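PDB 5JM6: aminopeptidase-like protein from Chaetomium thermophilum, which is probably a zinc-dependent aminopeptidase of the M18 family, assembles as a dodecamer and is linked to the Cvt pathway of selective autophagy. Local coordinates for residues Lys193-Val201 with Lys263-Leu271. Residues are numbered along the deposited sequence; the frame is centred on the assembly and turned at random.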
loop_
_atom_site.group_PDB
_atom_site.type_symbol
_atom_site.label_atom_id
_atom_site.label_comp_id
_atom_site.label_asym_id
_atom_site.label_seq_id
_atom_site.Cartn_x
_atom_site.Cartn_y
_atom_site.Cartn_z
ATOM N N LYS A 193 16.619 -10.431 -54.507
ATOM C CA LYS A 193 18.069 -10.466 -54.338
ATOM C C LYS A 193 18.448 -10.322 -52.866
ATOM O O LYS A 193 17.735 -9.681 -52.094
ATOM C CB LYS A 193 18.739 -9.362 -55.164
ATOM C CG LYS A 193 18.120 -9.130 -56.541
ATOM C CD LYS A 193 18.352 -10.297 -57.494
ATOM C CE LYS A 193 19.745 -10.263 -58.099
ATOM N NZ LYS A 193 20.088 -8.906 -58.609
ATOM N N LEU A 194 19.574 -10.920 -52.485
ATOM C CA LEU A 194 20.066 -10.840 -51.112
ATOM C C LEU A 194 21.053 -9.690 -50.961
ATOM O O LEU A 194 21.800 -9.372 -51.886
ATOM C CB LEU A 194 20.736 -12.149 -50.686
ATOM C CG LEU A 194 19.927 -13.447 -50.624
ATOM C CD1 LEU A 194 20.773 -14.543 -49.988
ATOM C CD2 LEU A 194 18.617 -13.266 -49.869
ATOM N N VAL A 195 21.042 -9.059 -49.792
ATOM C CA VAL A 195 21.908 -7.918 -49.538
ATOM C C VAL A 195 22.418 -7.945 -48.099
ATOM O O VAL A 195 21.774 -8.502 -47.207
ATOM C CB VAL A 195 21.174 -6.587 -49.823
ATOM C CG1 VAL A 195 20.208 -6.252 -48.699
ATOM C CG2 VAL A 195 22.169 -5.457 -50.026
ATOM N N LYS A 196 23.614 -7.406 -47.894
ATOM C CA LYS A 196 24.183 -7.301 -46.563
ATOM C C LYS A 196 25.163 -6.136 -46.506
ATOM O O LYS A 196 25.979 -5.978 -47.410
ATOM C CB LYS A 196 24.888 -8.608 -46.216
ATOM C CG LYS A 196 24.994 -8.935 -44.749
ATOM C CD LYS A 196 25.984 -10.071 -44.560
ATOM C CE LYS A 196 25.853 -11.113 -45.667
ATOM N NZ LYS A 196 27.145 -11.817 -45.895
ATOM N N VAL A 197 25.142 -5.359 -45.430
ATOM C CA VAL A 197 26.151 -4.319 -45.273
ATOM C C VAL A 197 27.232 -4.859 -44.340
ATOM O O VAL A 197 26.931 -5.451 -43.304
ATOM C CB VAL A 197 25.554 -2.997 -44.744
ATOM C CG1 VAL A 197 26.656 -1.984 -44.481
ATOM C CG2 VAL A 197 24.555 -2.433 -45.748
ATOM N N ASP A 198 28.490 -4.667 -44.730
ATOM C CA ASP A 198 29.616 -5.360 -44.107
ATOM C C ASP A 198 30.206 -4.646 -42.893
ATOM O O ASP A 198 31.177 -5.122 -42.304
ATOM C CB ASP A 198 30.719 -5.585 -45.145
ATOM C CG ASP A 198 30.275 -6.488 -46.277
ATOM O OD1 ASP A 198 29.428 -7.373 -46.032
ATOM O OD2 ASP A 198 30.768 -6.311 -47.410
ATOM N N TRP A 199 29.630 -3.506 -42.527
ATOM C CA TRP A 199 30.062 -2.775 -41.340
ATOM C C TRP A 199 28.832 -2.349 -40.541
ATOM O O TRP A 199 27.732 -2.298 -41.093
ATOM C CB TRP A 199 30.916 -1.561 -41.725
ATOM C CG TRP A 199 30.131 -0.404 -42.256
ATOM C CD1 TRP A 199 29.505 0.568 -41.528
ATOM C CD2 TRP A 199 29.898 -0.084 -43.631
ATOM N NE1 TRP A 199 28.891 1.466 -42.365
ATOM C CE2 TRP A 199 29.118 1.090 -43.662
ATOM C CE3 TRP A 199 30.272 -0.677 -44.841
ATOM C CZ2 TRP A 199 28.704 1.680 -44.852
ATOM C CZ3 TRP A 199 29.861 -0.089 -46.023
ATOM C CH2 TRP A 199 29.085 1.078 -46.020
ATOM N N PRO A 200 28.998 -2.077 -39.235
ATOM C CA PRO A 200 27.820 -1.698 -38.440
ATOM C C PRO A 200 27.208 -0.366 -38.875
ATOM O O PRO A 200 27.894 0.657 -38.850
ATOM C CB PRO A 200 28.381 -1.585 -37.015
ATOM C CG PRO A 200 29.691 -2.317 -37.042
ATOM C CD PRO A 200 30.223 -2.145 -38.420
ATOM N N VAL A 201 25.933 -0.376 -39.253
ATOM C CA VAL A 201 25.241 0.864 -39.595
ATOM C C VAL A 201 24.325 1.420 -38.508
ATOM O O VAL A 201 23.930 2.582 -38.566
ATOM C CB VAL A 201 24.396 0.688 -40.869
ATOM C CG1 VAL A 201 25.289 0.373 -42.054
ATOM C CG2 VAL A 201 23.357 -0.403 -40.669
ATOM N N LYS A 263 20.592 4.259 -51.241
ATOM C CA LYS A 263 21.772 4.362 -52.096
ATOM C C LYS A 263 22.792 3.286 -51.753
ATOM O O LYS A 263 23.453 2.744 -52.638
ATOM C CB LYS A 263 22.433 5.734 -51.976
ATOM C CG LYS A 263 21.567 6.914 -52.355
ATOM C CD LYS A 263 22.374 8.194 -52.214
ATOM C CE LYS A 263 21.555 9.303 -51.585
ATOM N NZ LYS A 263 22.418 10.427 -51.125
ATOM N N LEU A 264 22.923 2.989 -50.464
ATOM C CA LEU A 264 23.863 1.970 -50.027
ATOM C C LEU A 264 23.422 0.612 -50.559
ATOM O O LEU A 264 24.233 -0.148 -51.081
ATOM C CB LEU A 264 23.977 1.950 -48.501
ATOM C CG LEU A 264 25.262 1.336 -47.942
ATOM C CD1 LEU A 264 26.471 2.116 -48.433
ATOM C CD2 LEU A 264 25.232 1.297 -46.423
ATOM N N ILE A 265 22.128 0.325 -50.450
ATOM C CA ILE A 265 21.579 -0.934 -50.942
ATOM C C ILE A 265 21.686 -1.041 -52.469
ATOM O O ILE A 265 21.982 -2.115 -52.994
ATOM C CB ILE A 265 20.104 -1.108 -50.504
ATOM C CG1 ILE A 265 20.007 -1.219 -48.978
ATOM C CG2 ILE A 265 19.475 -2.326 -51.167
ATOM C CD1 ILE A 265 20.844 -2.331 -48.377
ATOM N N LEU A 266 21.468 0.063 -53.180
ATOM C CA LEU A 266 21.530 0.034 -54.644
ATOM C C LEU A 266 22.929 -0.283 -55.166
ATOM O O LEU A 266 23.072 -0.961 -56.183
ATOM C CB LEU A 266 21.063 1.362 -55.249
ATOM C CG LEU A 266 19.580 1.736 -55.294
ATOM C CD1 LEU A 266 19.445 3.227 -55.548
ATOM C CD2 LEU A 266 18.842 0.950 -56.367
ATOM N N SER A 267 23.961 0.213 -54.490
ATOM C CA SER A 267 25.324 -0.047 -54.937
ATOM C C SER A 267 25.682 -1.514 -54.722
ATOM O O SER A 267 26.329 -2.128 -55.570
ATOM C CB SER A 267 26.325 0.857 -54.214
ATOM O OG SER A 267 26.822 0.237 -53.042
ATOM N N GLN A 268 25.250 -2.073 -53.592
ATOM C CA GLN A 268 25.499 -3.480 -53.283
ATOM C C GLN A 268 24.901 -4.393 -54.343
ATOM O O GLN A 268 25.438 -5.459 -54.635
ATOM C CB GLN A 268 24.919 -3.855 -51.918
ATOM C CG GLN A 268 25.341 -2.960 -50.776
ATOM C CD GLN A 268 26.598 -3.437 -50.087
ATOM O OE1 GLN A 268 26.898 -4.631 -50.075
ATOM N NE2 GLN A 268 27.341 -2.506 -49.504
ATOM N N LEU A 269 23.772 -3.977 -54.901
ATOM C CA LEU A 269 23.099 -4.778 -55.910
ATOM C C LEU A 269 23.440 -4.339 -57.338
ATOM O O LEU A 269 22.959 -4.933 -58.302
ATOM C CB LEU A 269 21.589 -4.729 -55.694
ATOM C CG LEU A 269 20.953 -5.028 -54.340
ATOM C CD1 LEU A 269 19.472 -4.684 -54.394
ATOM C CD2 LEU A 269 21.150 -6.483 -53.964
ATOM N N GLY A 270 24.264 -3.303 -57.473
ATOM C CA GLY A 270 24.670 -2.816 -58.782
ATOM C C GLY A 270 23.545 -2.182 -59.583
ATOM O O GLY A 270 23.412 -2.423 -60.784
ATOM N N LEU A 271 22.735 -1.371 -58.908
ATOM C CA LEU A 271 21.629 -0.652 -59.535
ATOM C C LEU A 271 21.780 0.855 -59.347
ATOM O O LEU A 271 22.373 1.308 -58.370
ATOM C CB LEU A 271 20.290 -1.108 -58.958
ATOM C CG LEU A 271 19.771 -2.489 -59.342
ATOM C CD1 LEU A 271 20.063 -3.452 -58.258
ATOM C CD2 LEU A 271 18.280 -2.430 -59.555
#
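Val195 meets Ile265 and Leu269 where helix 259-268 packs on strand 190-196, one of the two outermost strands, within this chain, of a six-stranded antiparallel sheet. The axes of 193-196 and 263-268 approach to 8.7 Å, a spacing that branched aliphatic side chains fill well, and their directions differ by 120°. Val195 CG2, anti to its own backbone N, reaches Ile265 CD1 at 3.8 Å and Gln268 CB at 3.7 Å, the valine crossing both side chains at about a right angle. Val180 of the adjoining strand also touches Val195 and Ile265, so the helix spans more than the edge strand. Leu269 CD2 makes an apolar contact with Lys193 CB, the aliphatic root of the lysine, and lies against Leu194 O.

Further along the chain, Leu264 packs against both Val197 and Trp199. Leu264 CD2 lies 3.9 Å from Val197 CG2, while Leu264 CD1 approaches Trp199 CH2 obliquely at 3.7 Å. Val197 CG1 sits over the centre of the indole ring, 3.7 Å above its plane. Another subunit continues this apolar patch: its Leu295 packs on Leu264 and Trp199, and its Gly294 O accepts a hydrogen bond from Trp199 NE1.

Among polar groups, Ser267 OG donates a hydrogen bond to Leu264 O in the same helix. A Schellman motif then ends the helix: Gly270 takes a positive phi of 68°, easier without a side chain, and Leu271 N reaches Leu266 O at 2.8 Å.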